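Side-chain contact in putative hexulose 6 phosphate synthase (Salmonella typhimurium, PDB 3F4W), which is a TIM-barrel protein of the orotidine 5'-phosphate decarboxylase / HUMPS family and a putative synthase: residues A[166-171]-A[182-187]. Sequence-based numbering, arbitrary orientation.
With MLI (malonate ion), chain C.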
ATOM      1  N   GLY A 166      -1.712  -8.035 -15.329  1.00 11.90           N
ATOM      2  CA  GLY A 166      -1.122  -6.943 -16.080  1.00 13.34           C
ATOM      3  C   GLY A 166      -1.848  -6.649 -17.376  1.00 14.96           C
ATOM      4  O   GLY A 166      -1.293  -6.826 -18.457  1.00 15.96           O
ATOM      5  N   GLY A 167      -3.096  -6.211 -17.266  1.00 21.72           N
ATOM      6  CA  GLY A 167      -3.871  -5.815 -18.428  1.00 23.56           C
ATOM      7  C   GLY A 167      -4.267  -6.967 -19.330  1.00 25.83           C
ATOM      8  O   GLY A 167      -4.510  -6.775 -20.518  1.00 24.65           O
ATOM      9  N   ILE A 168      -4.330  -8.169 -18.768  1.00 17.27           N
ATOM     10  CA  ILE A 168      -4.723  -9.347 -19.534  1.00 17.94           C
ATOM     11  C   ILE A 168      -6.182  -9.248 -19.978  1.00 20.14           C
ATOM     12  O   ILE A 168      -7.044  -8.800 -19.218  1.00 16.68           O
ATOM     13  CB  ILE A 168      -4.486 -10.638 -18.724  1.00 16.69           C
ATOM     14  CG1 ILE A 168      -2.986 -10.800 -18.441  1.00 18.79           C
ATOM     15  CG2 ILE A 168      -5.021 -11.859 -19.470  1.00 19.27           C
ATOM     16  CD1 ILE A 168      -2.656 -11.831 -17.379  1.00 13.40           C
ATOM     17  N   SER A 169      -6.447  -9.650 -21.219  1.00 19.64           N
ATOM     18  CA  SER A 169      -7.796  -9.603 -21.778  1.00 21.48           C
ATOM     19  C   SER A 169      -8.099 -10.877 -22.561  1.00 20.22           C
ATOM     20  O   SER A 169      -7.260 -11.770 -22.653  1.00 20.30           O
ATOM     21  CB  SER A 169      -7.955  -8.387 -22.695  1.00 22.02           C
ATOM     22  OG  SER A 169      -7.267  -8.583 -23.919  1.00 22.66           O
ATOM     23  N   SER A 170      -9.295 -10.955 -23.135  1.00 20.89           N
ATOM     24  CA  SER A 170      -9.661 -12.115 -23.940  1.00 22.47           C
ATOM     25  C   SER A 170      -8.731 -12.247 -25.140  1.00 25.21           C
ATOM     26  O   SER A 170      -8.528 -13.343 -25.662  1.00 24.63           O
ATOM     27  CB  SER A 170     -11.109 -12.009 -24.417  1.00 24.14           C
ATOM     28  OG  SER A 170     -11.271 -10.890 -25.269  1.00 25.62           O
ATOM     29  N   GLN A 171      -8.168 -11.122 -25.573  1.00 23.59           N
ATOM     30  CA  GLN A 171      -7.285 -11.103 -26.736  1.00 25.52           C
ATOM     31  C   GLN A 171      -5.913 -11.712 -26.453  1.00 29.16           C
ATOM     32  O   GLN A 171      -5.254 -12.208 -27.365  1.00 27.39           O
ATOM     33  CB  GLN A 171      -7.129  -9.678 -27.274  0.50 24.33           C
ATOM     34  CG  GLN A 171      -8.323  -9.192 -28.080  0.50 30.36           C
ATOM     35  CD  GLN A 171      -8.461  -9.918 -29.408  0.50 34.14           C
ATOM     36  OE1 GLN A 171      -7.713  -9.659 -30.351  0.50 34.26           O
ATOM     37  NE2 GLN A 171      -9.424 -10.829 -29.487  1.00 37.36           N
ATOM     38  N   ASP A 182      -1.362 -20.616 -11.980  1.00 18.31           N
ATOM     39  CA  ASP A 182      -2.461 -21.147 -11.181  1.00 22.68           C
ATOM     40  C   ASP A 182      -3.631 -20.170 -11.142  1.00 22.14           C
ATOM     41  O   ASP A 182      -4.793 -20.575 -11.064  1.00 20.86           O
ATOM     42  CB  ASP A 182      -1.978 -21.481  -9.772  1.00 18.64           C
ATOM     43  CG  ASP A 182      -0.886 -22.525  -9.774  1.00 22.92           C
ATOM     44  OD1 ASP A 182      -1.205 -23.717  -9.959  1.00 28.35           O
ATOM     45  OD2 ASP A 182       0.296 -22.156  -9.592  1.00 22.68           O
ATOM     46  N   VAL A 183      -3.323 -18.881 -11.208  1.00 14.28           N
ATOM     47  CA  VAL A 183      -4.360 -17.857 -11.205  1.00 16.20           C
ATOM     48  C   VAL A 183      -4.081 -16.806 -12.267  1.00 14.89           C
ATOM     49  O   VAL A 183      -2.963 -16.298 -12.376  1.00 13.85           O
ATOM     50  CB  VAL A 183      -4.483 -17.167  -9.824  1.00 15.09           C
ATOM     51  CG1 VAL A 183      -5.525 -16.044  -9.869  1.00 13.67           C
ATOM     52  CG2 VAL A 183      -4.836 -18.187  -8.747  1.00 18.73           C
ATOM     53  N   VAL A 184      -5.098 -16.502 -13.060  1.00 13.58           N
ATOM     54  CA  VAL A 184      -5.024 -15.410 -14.014  1.00 14.42           C
ATOM     55  C   VAL A 184      -5.887 -14.263 -13.494  1.00 16.76           C
ATOM     56  O   VAL A 184      -7.071 -14.446 -13.203  1.00 15.03           O
ATOM     57  CB  VAL A 184      -5.497 -15.850 -15.408  1.00 15.81           C
ATOM     58  CG1 VAL A 184      -5.567 -14.659 -16.344  1.00 16.87           C
ATOM     59  CG2 VAL A 184      -4.565 -16.920 -15.963  1.00 18.53           C
ATOM     60  N   ILE A 185      -5.278 -13.088 -13.354  1.00 12.06           N
ATOM     61  CA  ILE A 185      -5.957 -11.915 -12.813  1.00 12.83           C
ATOM     62  C   ILE A 185      -6.344 -10.956 -13.936  1.00 13.73           C
ATOM     63  O   ILE A 185      -5.516 -10.600 -14.774  1.00 16.05           O
ATOM     64  CB  ILE A 185      -5.061 -11.174 -11.786  1.00 11.92           C
ATOM     65  CG1 ILE A 185      -4.697 -12.101 -10.621  1.00 12.16           C
ATOM     66  CG2 ILE A 185      -5.753  -9.923 -11.277  1.00 12.72           C
ATOM     67  CD1 ILE A 185      -3.449 -11.684  -9.855  1.00 13.38           C
ATOM     68  N   VAL A 186      -7.608 -10.549 -13.954  1.00 14.68           N
ATOM     69  CA  VAL A 186      -8.108  -9.631 -14.969  1.00 15.46           C
ATOM     70  C   VAL A 186      -8.915  -8.536 -14.293  1.00 17.04           C
ATOM     71  O   VAL A 186      -9.651  -8.794 -13.339  1.00 19.21           O
ATOM     72  CB  VAL A 186      -8.984 -10.359 -16.014  1.00 17.04           C
ATOM     73  CG1 VAL A 186      -9.662  -9.359 -16.939  1.00 14.44           C
ATOM     74  CG2 VAL A 186      -8.142 -11.337 -16.819  1.00 16.14           C
ATOM     75  N   GLY A 187      -8.763  -7.310 -14.775  1.00 13.76           N
ATOM     76  CA  GLY A 187      -9.490  -6.189 -14.215  1.00 15.99           C
ATOM     77  C   GLY A 187     -10.164  -5.389 -15.306  1.00 18.17           C
ATOM     78  O   GLY A 187     -11.310  -5.659 -15.668  1.00 15.79           O
TER
HETATM   79  C1  MLI C 300      -5.436  -5.895 -13.372  1.00 25.36           C
HETATM   80  C2  MLI C 300      -3.998  -5.457 -13.326  1.00 28.17           C
HETATM   81  C3  MLI C 300      -6.026  -5.348 -14.648  1.00 28.36           C
HETATM   82  O6  MLI C 300      -3.582  -4.778 -12.403  1.00 29.13           O
HETATM   83  O7  MLI C 300      -3.331  -5.568 -14.340  1.00 28.88           O
HETATM   84  O8  MLI C 300      -6.083  -6.076 -15.632  1.00 21.05           O
HETATM   85  O9  MLI C 300      -6.686  -4.319 -14.617  1.00 24.36           O
HETATM   86  O   HOH W   1      -4.510  -8.596 -15.882  1.00 16.07           O
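V184 meets I168 where the loop after strand 161-165 of this TIM barrel folds over the last strand, 183-186. CG1 of V184 lies 4.2 Å from CD1 of I168, the two side chains crossing at about a right angle, and V184 also packs on L207 of the closing helix 196-209. At I185 it is the backbone that matters. I185 O lies 4.1 Å from I168 CD1, and a water donates to I185 O at 2.5 Å, a short distance. The same water accepts from the backbone N of G166 and of I168 and donates to malonate O8. No direct hydrogen bond joins the segments; the water and the malonate bridge them. V186 comes next: its CG1 reaches 3.5 Å from I168 O, while its CG2 touches I168 CG2 at 4.1 Å. In I168, chi1 of -63° sets CG1 beside the backbone N and CG2 anti to it, and the extended chi2 (166°) carries CD1 out to V184 CG1. At G187, the N-cap of helix 188-191, the malonate, probably from the crystallisation liquor, spans both segments: G187 N makes a weak bond to O8, and G167 N donates to malonate O7 at 3.0 Å.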